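Local coordinates for protein separin (Saccharomyces cerevisiae, PDB 5U1T) that cleaves the cohesin subunit Scc1 at the onset of anaphase, as a caspase-like cysteine protease held inactive by securin during most of the cell cycle, at residues Tyr585-Gln591 and Glu626-Ile631; Ile733-Leu737 and Ser784-Leu788; Ile962-Leu966 and Ile1283-Val1289; Glu1248-Leu1254 and Tyr1346-Thr1351. All coordinates share one frame; numbering follows the deposited sequence.

Contact 1: Tyr585-Gln591 and Glu626-Ile631; sequences YINKWLQ and ELSLCI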
loop_
_atom_site.group_PDB
_atom_site.type_symbol
_atom_site.label_atom_id
_atom_site.label_comp_id
_atom_site.label_asym_id
_atom_site.label_seq_id
_atom_site.Cartn_x
_atom_site.Cartn_y
_atom_site.Cartn_z
ATOM N N TYR A 585 -12.164 11.738 19.762
ATOM C CA TYR A 585 -10.999 12.581 19.602
ATOM C C TYR A 585 -11.362 13.932 19.022
ATOM O O TYR A 585 -10.831 14.955 19.458
ATOM C CB TYR A 585 -9.956 11.898 18.724
ATOM C CG TYR A 585 -8.715 12.724 18.492
ATOM C CD1 TYR A 585 -7.807 12.947 19.514
ATOM C CD2 TYR A 585 -8.446 13.265 17.241
ATOM C CE1 TYR A 585 -6.676 13.702 19.302
ATOM C CE2 TYR A 585 -7.322 14.012 17.016
ATOM C CZ TYR A 585 -6.431 14.231 18.052
ATOM O OH TYR A 585 -5.301 14.989 17.829
ATOM N N ILE A 586 -12.279 13.947 18.057
ATOM C CA ILE A 586 -12.674 15.201 17.432
ATOM C C ILE A 586 -13.447 16.092 18.406
ATOM O O ILE A 586 -13.190 17.294 18.484
ATOM C CB ILE A 586 -13.530 14.974 16.162
ATOM C CG1 ILE A 586 -12.691 14.339 15.048
ATOM C CG2 ILE A 586 -14.138 16.290 15.660
ATOM C CD1 ILE A 586 -13.461 14.167 13.755
ATOM N N ASN A 587 -14.375 15.521 19.165
ATOM C CA ASN A 587 -15.270 16.359 19.957
ATOM C C ASN A 587 -14.871 16.615 21.401
ATOM O O ASN A 587 -15.298 17.624 21.975
ATOM C CB ASN A 587 -16.668 15.769 19.942
ATOM C CG ASN A 587 -17.345 15.940 18.589
ATOM O OD1 ASN A 587 -17.518 14.969 17.856
ATOM N ND2 ASN A 587 -17.718 17.189 18.244
ATOM N N LYS A 588 -14.069 15.725 21.989
ATOM C CA LYS A 588 -13.711 15.854 23.396
ATOM C C LYS A 588 -12.215 16.056 23.604
ATOM O O LYS A 588 -11.773 16.276 24.719
ATOM C CB LYS A 588 -14.172 14.629 24.183
ATOM C CG LYS A 588 -15.644 14.340 24.058
ATOM C CD LYS A 588 -16.455 15.590 24.258
ATOM C CE LYS A 588 -17.049 15.648 25.659
ATOM N NZ LYS A 588 -17.765 14.363 25.935
ATOM N N TRP A 589 -11.422 15.972 22.544
ATOM C CA TRP A 589 -10.021 16.345 22.664
ATOM C C TRP A 589 -9.676 17.490 21.734
ATOM O O TRP A 589 -9.452 18.615 22.169
ATOM C CB TRP A 589 -9.085 15.163 22.383
ATOM C CG TRP A 589 -7.741 15.425 22.979
ATOM C CD1 TRP A 589 -6.626 15.869 22.336
ATOM C CD2 TRP A 589 -7.397 15.335 24.362
ATOM N NE1 TRP A 589 -5.597 16.029 23.227
ATOM C CE2 TRP A 589 -6.047 15.712 24.480
ATOM C CE3 TRP A 589 -8.099 14.958 25.513
ATOM C CZ2 TRP A 589 -5.377 15.722 25.714
ATOM C CZ3 TRP A 589 -7.431 14.964 26.735
ATOM C CH2 TRP A 589 -6.086 15.347 26.824
ATOM N N LEU A 590 -9.663 17.188 20.439
ATOM C CA LEU A 590 -9.264 18.142 19.419
ATOM C C LEU A 590 -10.044 19.437 19.505
ATOM O O LEU A 590 -9.498 20.504 19.243
ATOM C CB LEU A 590 -9.443 17.522 18.052
ATOM C CG LEU A 590 -8.455 17.913 16.962
ATOM C CD1 LEU A 590 -7.049 17.621 17.426
ATOM C CD2 LEU A 590 -8.789 17.124 15.689
ATOM N N GLN A 591 -11.314 19.345 19.893
ATOM C CA GLN A 591 -12.186 20.519 19.962
ATOM C C GLN A 591 -11.854 21.441 21.127
ATOM O O GLN A 591 -12.062 22.658 21.040
ATOM C CB GLN A 591 -13.647 20.095 20.074
ATOM C CG GLN A 591 -14.579 21.004 19.299
ATOM C CD GLN A 591 -14.128 21.189 17.852
ATOM O OE1 GLN A 591 -13.920 20.218 17.119
ATOM N NE2 GLN A 591 -13.964 22.445 17.442
ATOM N N GLU A 626 -13.704 14.934 8.084
ATOM C CA GLU A 626 -14.079 15.750 9.218
ATOM C C GLU A 626 -12.895 15.952 10.179
ATOM O O GLU A 626 -12.640 17.069 10.654
ATOM C CB GLU A 626 -15.258 15.127 9.940
ATOM C CG GLU A 626 -15.606 15.879 11.186
ATOM C CD GLU A 626 -16.506 15.077 12.075
ATOM O OE1 GLU A 626 -17.006 14.031 11.578
ATOM O OE2 GLU A 626 -16.698 15.492 13.246
ATOM N N LEU A 627 -12.175 14.861 10.436
ATOM C CA LEU A 627 -10.943 14.891 11.197
ATOM C C LEU A 627 -9.947 15.845 10.568
ATOM O O LEU A 627 -9.492 16.781 11.235
ATOM C CB LEU A 627 -10.330 13.490 11.308
ATOM C CG LEU A 627 -8.988 13.365 12.037
ATOM C CD1 LEU A 627 -8.971 14.163 13.342
ATOM C CD2 LEU A 627 -8.701 11.929 12.323
ATOM N N SER A 628 -9.601 15.611 9.305
ATOM C CA SER A 628 -8.605 16.435 8.611
ATOM C C SER A 628 -8.946 17.914 8.641
ATOM O O SER A 628 -8.078 18.754 8.888
ATOM C CB SER A 628 -8.453 15.996 7.156
ATOM O OG SER A 628 -7.512 14.948 7.053
ATOM N N LEU A 629 -10.209 18.228 8.370
ATOM C CA LEU A 629 -10.641 19.616 8.366
ATOM C C LEU A 629 -10.461 20.183 9.764
ATOM O O LEU A 629 -9.945 21.284 9.938
ATOM C CB LEU A 629 -12.097 19.752 7.909
ATOM C CG LEU A 629 -12.464 19.472 6.442
ATOM C CD1 LEU A 629 -13.919 19.807 6.216
ATOM C CD2 LEU A 629 -11.565 20.224 5.469
ATOM N N CYS A 630 -10.866 19.410 10.759
ATOM C CA CYS A 630 -10.779 19.869 12.128
ATOM C C CYS A 630 -9.320 20.153 12.555
ATOM O O CYS A 630 -9.043 21.167 13.188
ATOM C CB CYS A 630 -11.429 18.848 13.051
ATOM S SG CYS A 630 -11.394 19.384 14.745
ATOM N N ILE A 631 -8.402 19.259 12.191
ATOM C CA ILE A 631 -6.968 19.470 12.397
ATOM C C ILE A 631 -6.490 20.768 11.760
ATOM O O ILE A 631 -5.880 21.616 12.420
ATOM C CB ILE A 631 -6.138 18.312 11.817
ATOM C CG1 ILE A 631 -6.379 17.028 12.615
ATOM C CG2 ILE A 631 -4.661 18.680 11.756
ATOM C CD1 ILE A 631 -5.868 15.803 11.937
#
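Ile-586 and Leu-590, packed against Leu-627 and Cys-630, form a buried apolar contact between helix 578-590 and helix 621-633 in the helical region of separin. The two short axes run 25° apart in nearly the same direction, 10.8 Å from each other at their closest. CD1 of Ile-586 slides in beside the carboxylate of Glu-626, 3.5 Å from its OE2, while the same methyl lies 4.0 Å from CB of Leu-627. One turn on, the CD2 branch of Leu-590 enters between three side chains: it sits 3.6 Å from SG of Cys-630 and 3.8 Å from CD1 of Leu-627, with CG1 of Ile-631 next to it. That Leu-627 methyl also touches the ring edge of Tyr-585 at CE2, and the tyrosine hydroxyl is engaged by Glu-604. Helix 602-617, which lies between these two in sequence, packs on Tyr-585, Leu-627 and Ile-631. Near-parallel helices with a longer intervening helix packed on both are consistent with an alpha-solenoid-like stack.

Contact 2: Ile733-Leu737 and Ser784-Leu788; sequences IKVIL and SRLAL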
loop_
_atom_site.group_PDB
_atom_site.type_symbol
_atom_site.label_atom_id
_atom_site.label_comp_id
_atom_site.label_asym_id
_atom_site.label_seq_id
_atom_site.Cartn_x
_atom_site.Cartn_y
_atom_site.Cartn_z
ATOM N N ILE A 733 12.003 2.365 2.926
ATOM C CA ILE A 733 10.807 1.577 2.683
ATOM C C ILE A 733 9.716 2.461 2.067
ATOM O O ILE A 733 9.016 2.054 1.123
ATOM C CB ILE A 733 10.286 0.927 3.978
ATOM C CG1 ILE A 733 11.276 -0.105 4.509
ATOM C CG2 ILE A 733 8.936 0.269 3.753
ATOM C CD1 ILE A 733 11.390 -1.329 3.667
ATOM N N LYS A 734 9.597 3.683 2.584
ATOM C CA LYS A 734 8.576 4.615 2.123
ATOM C C LYS A 734 8.839 5.090 0.691
ATOM O O LYS A 734 7.896 5.313 -0.066
ATOM C CB LYS A 734 8.475 5.807 3.080
ATOM C CG LYS A 734 7.602 5.536 4.306
ATOM C CD LYS A 734 7.743 6.631 5.360
ATOM C CE LYS A 734 6.785 6.411 6.531
ATOM N NZ LYS A 734 6.602 7.648 7.380
ATOM N N VAL A 735 10.112 5.234 0.325
ATOM C CA VAL A 735 10.502 5.560 -1.050
ATOM C C VAL A 735 10.071 4.450 -2.028
ATOM O O VAL A 735 9.471 4.718 -3.070
ATOM C CB VAL A 735 12.044 5.804 -1.157
ATOM C CG1 VAL A 735 12.540 5.656 -2.577
ATOM C CG2 VAL A 735 12.412 7.180 -0.615
ATOM N N ILE A 736 10.372 3.205 -1.682
ATOM C CA ILE A 736 10.016 2.084 -2.529
ATOM C C ILE A 736 8.508 2.033 -2.682
ATOM O O ILE A 736 8.005 1.833 -3.778
ATOM C CB ILE A 736 10.532 0.748 -1.967
ATOM C CG1 ILE A 736 12.054 0.775 -1.829
ATOM C CG2 ILE A 736 10.152 -0.390 -2.878
ATOM C CD1 ILE A 736 12.638 -0.529 -1.293
ATOM N N LEU A 737 7.788 2.235 -1.584
ATOM C CA LEU A 737 6.327 2.270 -1.632
ATOM C C LEU A 737 5.808 3.376 -2.554
ATOM O O LEU A 737 4.794 3.193 -3.220
ATOM C CB LEU A 737 5.739 2.452 -0.235
ATOM C CG LEU A 737 5.890 1.280 0.731
ATOM C CD1 LEU A 737 5.450 1.698 2.126
ATOM C CD2 LEU A 737 5.113 0.064 0.265
ATOM N N SER A 784 3.513 1.356 6.975
ATOM C CA SER A 784 4.037 0.832 5.735
ATOM C C SER A 784 3.452 -0.540 5.386
ATOM O O SER A 784 3.338 -0.879 4.222
ATOM C CB SER A 784 5.557 0.762 5.809
ATOM O OG SER A 784 6.094 2.010 5.431
ATOM N N ARG A 785 3.081 -1.333 6.384
ATOM C CA ARG A 785 2.527 -2.647 6.101
ATOM C C ARG A 785 1.158 -2.483 5.440
ATOM O O ARG A 785 0.813 -3.211 4.512
ATOM C CB ARG A 785 2.428 -3.492 7.372
ATOM C CG ARG A 785 1.938 -4.888 7.119
ATOM C CD ARG A 785 1.829 -5.665 8.387
ATOM N NE ARG A 785 0.880 -5.087 9.318
ATOM C CZ ARG A 785 -0.369 -5.512 9.471
ATOM N NH1 ARG A 785 -1.167 -4.927 10.349
ATOM N NH2 ARG A 785 -0.829 -6.522 8.748
ATOM N N LEU A 786 0.391 -1.508 5.918
ATOM C CA LEU A 786 -0.923 -1.246 5.381
ATOM C C LEU A 786 -0.782 -0.659 3.992
ATOM O O LEU A 786 -1.563 -0.978 3.107
ATOM C CB LEU A 786 -1.715 -0.298 6.293
ATOM C CG LEU A 786 -1.975 -0.752 7.728
ATOM C CD1 LEU A 786 -2.656 0.349 8.526
ATOM C CD2 LEU A 786 -2.767 -2.053 7.788
ATOM N N ALA A 787 0.216 0.199 3.805
ATOM C CA ALA A 787 0.465 0.813 2.501
ATOM C C ALA A 787 0.674 -0.273 1.458
ATOM O O ALA A 787 0.075 -0.249 0.388
ATOM C CB ALA A 787 1.673 1.720 2.553
ATOM N N LEU A 788 1.526 -1.230 1.814
ATOM C CA LEU A 788 1.920 -2.340 0.971
ATOM C C LEU A 788 0.773 -3.317 0.729
ATOM O O LEU A 788 0.722 -3.970 -0.303
ATOM C CB LEU A 788 3.096 -3.064 1.615
ATOM C CG LEU A 788 3.684 -4.204 0.808
ATOM C CD1 LEU A 788 4.129 -3.665 -0.532
ATOM C CD2 LEU A 788 4.849 -4.775 1.580
#
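Leu-737 reaches across from helix 729-752 to Ser-784, Ala-787 and Leu-788 on helix 782-805, and a single forked side chain carries most of this contact. From CB the chain turns away from its own carbonyl carbon, with CG on the side of the backbone N (chi1 -69°), and this sends both methyls to the neighbouring helix. CB and CG serve as the stalk; the touching is done by the two branches. CD1 meets the serine, 3.4 Å from Ser-784 OG and 3.8 Å from its CB, and also rests 3.8 Å from CB of Ala-787. CD2 takes the other direction and lies 3.9 Å from CD1 of Leu-788, the two leucines crossing at about a right angle. Ile-733, one turn earlier, adds its CG2 methyl 3.7 Å from Ser-784 OG, which is thus bordered by carbon of Leu-737, Ile-733 and, more distantly, Lys-734. With an alanine here, both methyls would be lost, and Ala-787 and the Leu-788 tip would probably be left facing a gap. Leu-773 of the intervening helix 756-775 touches both Leu-737 and Leu-788, closing the apolar cluster, whereas Lys-734 turns its amine to a salt bridge with Glu-681. The axes of the two short segments, 10.6 Å apart and 17° from parallel, with a third helix packed against them, are consistent with stacked helical hairpins in an alpha-solenoid-like array.

Contact 3: Ile962-Leu966 and Ile1283-Val1289; sequences IPSSL and IKVEDWV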
loop_
_atom_site.group_PDB
_atom_site.type_symbol
_atom_site.label_atom_id
_atom_site.label_comp_id
_atom_site.label_asym_id
_atom_site.label_seq_id
_atom_site.Cartn_x
_atom_site.Cartn_y
_atom_site.Cartn_z
ATOM N N ILE A 962 -27.937 -10.810 -46.332
ATOM C CA ILE A 962 -27.408 -9.566 -46.840
ATOM C C ILE A 962 -26.295 -9.889 -47.808
ATOM O O ILE A 962 -25.563 -10.806 -47.591
ATOM C CB ILE A 962 -26.920 -8.695 -45.671
ATOM C CG1 ILE A 962 -26.258 -7.430 -46.138
ATOM C CG2 ILE A 962 -25.971 -9.450 -44.790
ATOM C CD1 ILE A 962 -26.552 -6.276 -45.228
ATOM N N PRO A 963 -26.147 -9.141 -48.882
ATOM C CA PRO A 963 -27.234 -8.600 -49.675
ATOM C C PRO A 963 -28.172 -9.641 -50.198
ATOM O O PRO A 963 -27.785 -10.666 -50.693
ATOM C CB PRO A 963 -26.496 -8.000 -50.844
ATOM C CG PRO A 963 -25.355 -8.910 -51.034
ATOM C CD PRO A 963 -24.993 -9.474 -49.708
ATOM N N SER A 964 -29.438 -9.342 -50.095
ATOM C CA SER A 964 -30.448 -10.252 -50.532
ATOM C C SER A 964 -31.251 -9.643 -51.667
ATOM O O SER A 964 -31.728 -10.341 -52.523
ATOM C CB SER A 964 -31.342 -10.575 -49.355
ATOM O OG SER A 964 -31.854 -9.377 -48.836
ATOM N N SER A 965 -31.367 -8.332 -51.666
ATOM C CA SER A 965 -32.116 -7.615 -52.652
ATOM C C SER A 965 -31.221 -6.621 -53.369
ATOM O O SER A 965 -30.337 -6.046 -52.791
ATOM C CB SER A 965 -33.302 -6.937 -51.991
ATOM O OG SER A 965 -34.070 -6.171 -52.881
ATOM N N LEU A 966 -31.481 -6.425 -54.645
ATOM C CA LEU A 966 -30.838 -5.391 -55.421
ATOM C C LEU A 966 -31.508 -4.062 -55.221
ATOM O O LEU A 966 -32.710 -3.959 -55.267
ATOM C CB LEU A 966 -30.899 -5.746 -56.895
ATOM C CG LEU A 966 -29.842 -6.709 -57.397
ATOM C CD1 LEU A 966 -30.210 -7.247 -58.756
ATOM C CD2 LEU A 966 -28.532 -5.968 -57.476
ATOM N N ILE A 1283 -39.461 -6.159 -56.805
ATOM C CA ILE A 1283 -38.217 -6.345 -56.056
ATOM C C ILE A 1283 -37.386 -7.475 -56.646
ATOM O O ILE A 1283 -37.840 -8.600 -56.713
ATOM C CB ILE A 1283 -38.471 -6.673 -54.585
ATOM C CG1 ILE A 1283 -39.192 -5.531 -53.912
ATOM C CG2 ILE A 1283 -37.180 -6.947 -53.868
ATOM C CD1 ILE A 1283 -39.774 -5.951 -52.600
ATOM N N LYS A 1284 -36.159 -7.181 -57.052
ATOM C CA LYS A 1284 -35.304 -8.212 -57.612
ATOM C C LYS A 1284 -34.377 -8.782 -56.536
ATOM O O LYS A 1284 -33.792 -8.043 -55.749
ATOM C CB LYS A 1284 -34.518 -7.658 -58.809
ATOM C CG LYS A 1284 -35.423 -7.175 -59.999
ATOM C CD LYS A 1284 -35.791 -8.288 -61.035
ATOM C CE LYS A 1284 -36.666 -7.734 -62.196
ATOM N NZ LYS A 1284 -36.573 -8.480 -63.533
ATOM N N VAL A 1285 -34.292 -10.108 -56.490
ATOM C CA VAL A 1285 -33.497 -10.834 -55.504
ATOM C C VAL A 1285 -32.074 -11.022 -56.007
ATOM O O VAL A 1285 -31.867 -11.181 -57.191
ATOM C CB VAL A 1285 -34.136 -12.210 -55.208
ATOM C CG1 VAL A 1285 -33.204 -13.079 -54.463
ATOM C CG2 VAL A 1285 -35.410 -12.047 -54.420
ATOM N N GLU A 1286 -31.092 -10.981 -55.120
ATOM C CA GLU A 1286 -29.691 -11.203 -55.500
ATOM C C GLU A 1286 -29.430 -12.581 -56.128
ATOM O O GLU A 1286 -30.122 -13.552 -55.826
ATOM C CB GLU A 1286 -28.800 -11.017 -54.272
ATOM C CG GLU A 1286 -28.382 -9.589 -54.033
ATOM C CD GLU A 1286 -26.990 -9.308 -54.575
ATOM O OE1 GLU A 1286 -26.078 -10.151 -54.366
ATOM O OE2 GLU A 1286 -26.806 -8.243 -55.208
ATOM N N ASP A 1287 -28.422 -12.664 -56.988
ATOM C CA ASP A 1287 -28.158 -13.902 -57.715
ATOM C C ASP A 1287 -27.858 -15.079 -56.801
ATOM O O ASP A 1287 -28.292 -16.202 -57.083
ATOM C CB ASP A 1287 -26.985 -13.740 -58.679
ATOM C CG ASP A 1287 -27.367 -13.032 -59.949
ATOM O OD1 ASP A 1287 -28.566 -12.752 -60.138
ATOM O OD2 ASP A 1287 -26.469 -12.750 -60.760
ATOM N N TRP A 1288 -27.120 -14.838 -55.718
ATOM C CA TRP A 1288 -26.647 -15.948 -54.906
ATOM C C TRP A 1288 -27.815 -16.612 -54.210
ATOM O O TRP A 1288 -27.718 -17.768 -53.817
ATOM C CB TRP A 1288 -25.601 -15.500 -53.885
ATOM C CG TRP A 1288 -26.122 -14.603 -52.805
ATOM C CD1 TRP A 1288 -26.133 -13.247 -52.825
ATOM C CD2 TRP A 1288 -26.712 -14.993 -51.548
ATOM N NE1 TRP A 1288 -26.685 -12.760 -51.666
ATOM C CE2 TRP A 1288 -27.051 -13.807 -50.864
ATOM C CE3 TRP A 1288 -26.979 -16.224 -50.935
ATOM C CZ2 TRP A 1288 -27.640 -13.808 -49.591
ATOM C CZ3 TRP A 1288 -27.576 -16.224 -49.664
ATOM C CH2 TRP A 1288 -27.901 -15.021 -49.014
ATOM N N VAL A 1289 -28.919 -15.886 -54.062
ATOM C CA VAL A 1289 -30.133 -16.454 -53.476
ATOM C C VAL A 1289 -30.820 -17.379 -54.479
ATOM O O VAL A 1289 -31.264 -18.479 -54.134
ATOM C CB VAL A 1289 -31.118 -15.358 -53.036
ATOM C CG1 VAL A 1289 -32.435 -15.960 -52.540
ATOM C CG2 VAL A 1289 -30.480 -14.458 -51.967
#
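Glu-1286 and Leu-966 bury the most surface in this contact, their side chains crossing at about a right angle, where the loop after strand 960-962 runs past the segment leading into helix 1287-1294. The glutamate bends at chi2 (-98°), which lays its carboxylate along the loop: OE1 is 3.6 Å from CG of Pro-963, and OE2 is 3.6 Å from CD2 of Leu-966. Its backbone is held as well, for Glu-1286 N gives an almost straight 2.7 Å bond to Ser-964 O, approaching from above the carbonyl plane. Leu-966 N in turn donates to Lys-1284 O at 3.0 Å, and these two bonds flank the single beta bridge of Ser-965 with Val-1285. Pro-963, another sizeable contributor, follows a cis peptide bond and offers its carbonyl to Trp-1288. The indole comes edge-on, NE1 lying 2.6 Å from Pro-963 O and nearly in line with the C=O, while CG2 of Val-1289 covers one ring face. A phenylalanine at Trp-1288 would remove the indole N-H and would probably leave Pro-963 O without this donor. His-1160 pairs by backbone bonds with Ile-962, which fastens the beginning of the loop to the sheet. Two backbone bonds and one indole N-H, all accepted by carbonyls, imply a junction that depends mainly on main-chain shape, with the side chain of Glu-1286, the N-cap residue of helix 1287-1294, packed beside them.

Contact 4: Glu1248-Leu1254 and Tyr1346-Thr1351; sequences EVVDNSL and YRATMT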
loop_
_atom_site.group_PDB
_atom_site.type_symbol
_atom_site.label_atom_id
_atom_site.label_comp_id
_atom_site.label_asym_id
_atom_site.label_seq_id
_atom_site.Cartn_x
_atom_site.Cartn_y
_atom_site.Cartn_z
ATOM N N GLU A 1248 -20.448 -26.388 -54.940
ATOM C CA GLU A 1248 -20.791 -26.306 -56.365
ATOM C C GLU A 1248 -20.718 -24.886 -56.934
ATOM O O GLU A 1248 -21.157 -23.938 -56.290
ATOM C CB GLU A 1248 -22.203 -26.850 -56.595
ATOM C CG GLU A 1248 -22.378 -28.334 -56.347
ATOM C CD GLU A 1248 -23.786 -28.828 -56.707
ATOM O OE1 GLU A 1248 -24.483 -28.175 -57.519
ATOM O OE2 GLU A 1248 -24.211 -29.875 -56.175
ATOM N N VAL A 1249 -20.183 -24.739 -58.144
ATOM C CA VAL A 1249 -20.299 -23.467 -58.862
ATOM C C VAL A 1249 -21.290 -23.566 -60.029
ATOM O O VAL A 1249 -21.162 -24.448 -60.885
ATOM C CB VAL A 1249 -18.954 -22.996 -59.417
ATOM C CG1 VAL A 1249 -19.042 -21.530 -59.829
ATOM C CG2 VAL A 1249 -17.862 -23.207 -58.396
ATOM N N VAL A 1250 -22.274 -22.670 -60.083
ATOM C CA VAL A 1250 -23.250 -22.740 -61.170
ATOM C C VAL A 1250 -22.604 -22.375 -62.509
ATOM O O VAL A 1250 -21.776 -21.468 -62.574
ATOM C CB VAL A 1250 -24.476 -21.821 -60.913
ATOM C CG1 VAL A 1250 -25.060 -22.098 -59.544
ATOM C CG2 VAL A 1250 -24.101 -20.348 -61.048
ATOM N N ASP A 1251 -22.958 -23.108 -63.564
ATOM C CA ASP A 1251 -22.601 -22.702 -64.922
ATOM C C ASP A 1251 -23.310 -21.394 -65.262
ATOM O O ASP A 1251 -24.538 -21.301 -65.197
ATOM C CB ASP A 1251 -22.967 -23.779 -65.943
ATOM C CG ASP A 1251 -22.811 -23.297 -67.383
ATOM O OD1 ASP A 1251 -22.071 -22.318 -67.640
ATOM O OD2 ASP A 1251 -23.431 -23.910 -68.279
ATOM N N ASN A 1252 -22.535 -20.388 -65.642
ATOM C CA ASN A 1252 -23.099 -19.070 -65.846
ATOM C C ASN A 1252 -24.128 -18.967 -66.988
ATOM O O ASN A 1252 -25.114 -18.223 -66.858
ATOM C CB ASN A 1252 -21.979 -18.060 -66.071
ATOM C CG ASN A 1252 -22.507 -16.644 -66.259
ATOM O OD1 ASN A 1252 -22.673 -16.173 -67.400
ATOM N ND2 ASN A 1252 -22.792 -15.960 -65.141
ATOM N N SER A 1253 -23.918 -19.693 -68.090
ATOM C CA SER A 1253 -24.857 -19.620 -69.210
ATOM C C SER A 1253 -26.198 -20.220 -68.807
ATOM O O SER A 1253 -27.269 -19.663 -69.096
ATOM C CB SER A 1253 -24.307 -20.333 -70.456
ATOM O OG SER A 1253 -23.701 -21.586 -70.151
ATOM N N LEU A 1254 -26.130 -21.356 -68.121
ATOM C CA LEU A 1254 -27.325 -22.030 -67.639
ATOM C C LEU A 1254 -28.046 -21.212 -66.570
ATOM O O LEU A 1254 -29.274 -21.176 -66.542
ATOM C CB LEU A 1254 -26.960 -23.406 -67.088
ATOM C CG LEU A 1254 -26.576 -24.465 -68.115
ATOM C CD1 LEU A 1254 -26.130 -25.694 -67.389
ATOM C CD2 LEU A 1254 -27.749 -24.789 -68.996
ATOM N N TYR A 1346 -31.790 -28.304 -64.957
ATOM C CA TYR A 1346 -30.484 -27.693 -64.775
ATOM C C TYR A 1346 -29.457 -28.734 -64.349
ATOM O O TYR A 1346 -28.362 -28.823 -64.925
ATOM C CB TYR A 1346 -30.545 -26.567 -63.745
ATOM C CG TYR A 1346 -29.166 -26.087 -63.382
ATOM C CD1 TYR A 1346 -28.502 -25.165 -64.180
ATOM C CD2 TYR A 1346 -28.506 -26.587 -62.262
ATOM C CE1 TYR A 1346 -27.243 -24.744 -63.862
ATOM C CE2 TYR A 1346 -27.261 -26.181 -61.953
ATOM C CZ TYR A 1346 -26.629 -25.257 -62.744
ATOM O OH TYR A 1346 -25.362 -24.844 -62.412
ATOM N N ARG A 1347 -29.814 -29.499 -63.317
ATOM C CA ARG A 1347 -28.976 -30.583 -62.828
ATOM C C ARG A 1347 -28.641 -31.583 -63.943
ATOM O O ARG A 1347 -27.515 -32.059 -64.035
ATOM C CB ARG A 1347 -29.666 -31.309 -61.671
ATOM C CG ARG A 1347 -30.155 -30.405 -60.543
ATOM C CD ARG A 1347 -29.023 -29.748 -59.813
ATOM N NE ARG A 1347 -28.337 -30.689 -58.944
ATOM C CZ ARG A 1347 -27.329 -30.351 -58.150
ATOM N NH1 ARG A 1347 -26.906 -29.094 -58.115
ATOM N NH2 ARG A 1347 -26.747 -31.258 -57.383
ATOM N N ALA A 1348 -29.621 -31.892 -64.788
ATOM C CA ALA A 1348 -29.459 -32.930 -65.797
ATOM C C ALA A 1348 -28.494 -32.503 -66.898
ATOM O O ALA A 1348 -28.056 -33.328 -67.696
ATOM C CB ALA A 1348 -30.823 -33.303 -66.404
ATOM N N THR A 1349 -28.166 -31.217 -66.940
ATOM C CA THR A 1349 -27.423 -30.675 -68.066
ATOM C C THR A 1349 -26.224 -29.871 -67.632
ATOM O O THR A 1349 -25.421 -29.452 -68.465
ATOM C CB THR A 1349 -28.299 -29.764 -68.921
ATOM O OG1 THR A 1349 -27.630 -29.484 -70.156
ATOM C CG2 THR A 1349 -28.550 -28.458 -68.191
ATOM N N MET A 1350 -26.122 -29.642 -66.325
ATOM C CA MET A 1350 -25.087 -28.782 -65.756
ATOM C C MET A 1350 -23.682 -29.309 -65.974
ATOM O O MET A 1350 -23.453 -30.512 -66.118
ATOM C CB MET A 1350 -25.307 -28.597 -64.262
ATOM C CG MET A 1350 -25.306 -29.901 -63.514
ATOM S SD MET A 1350 -25.192 -29.685 -61.727
ATOM C CE MET A 1350 -23.427 -29.433 -61.496
ATOM N N THR A 1351 -22.744 -28.374 -65.996
ATOM C CA THR A 1351 -21.330 -28.687 -65.885
ATOM C C THR A 1351 -20.961 -28.845 -64.401
ATOM O O THR A 1351 -21.491 -28.122 -63.550
ATOM C CB THR A 1351 -20.477 -27.574 -66.528
ATOM O OG1 THR A 1351 -20.760 -26.320 -65.877
ATOM C CG2 THR A 1351 -20.801 -27.452 -68.012
#
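Leu-1254 and Tyr-1346 meet at the apolar centre of this contact, where the first turn of helix 1252-1269 packs beside the end of helix 1332-1347. CB of Leu-1254 approaches the edge of the tyrosine ring, 3.5 Å from CE1 of Tyr-1346, and its CD1 methyl continues to the residues that follow, 3.6 Å from CA of Met-1350. There the leucine and Thr-1349 reach toward each other tip to tip, CD1 lying 3.8 Å from CG2 of the threonine. Met-1350 CB lies over the rim of one ring face. With CG opposite the backbone N (chi1 170°), Tyr-1346 extends past Leu-1254 until its hydroxyl lies against Val-1250, and its OH accepts a 3.2 Å bond from Asp-1251 N. Asp-1251 is itself the N-cap of helix 1252-1269, its OD1 receiving Ser-1253 N, while its CB touches Thr-1351 OG1. Farther out, Glu-1248 and Arg-1347 form the polar edge. Two nitrogens grip the carboxylate end-on: Arg-1347 NH1 is 2.7 Å from Glu-1248 OE1 and Arg-1347 NH2 is 3.1 Å from Glu-1248 OE2, each oxygen using its syn lone pair, with the two planar groups only 25° apart. Met-1350 SD lies over the guanidinium rim, and NH1 also donates to Leu-1294 O. The chemistry implies two separate attachments: the tyrosine hydroxyl probably helps hold the N-cap residue, and a bidentate salt bridge probably neutralises both charges.

How the contacts relate
Read from the N terminus, the four contacts illustrate how a long helical chain is first stacked locally and later tied over distance. Contact 1 closes a loop of 34 residues, passing over helices 593-596 and 602-617, and contact 2 one of 46, over helix 756-775; they follow in series, with centres about 27 Å apart. Contact 3 then spans 316 residues and ties the loop after strand 960-962 to the start of helix 1287-1294. Contact 4 begins inside that span and ends beyond it, so the two cross; it ties helix 1252-1269 to helix 1332-1347. The centres of contacts 3 and 4 lie about 20 Å apart, at the same end of the molecule, far from contacts 1 and 2.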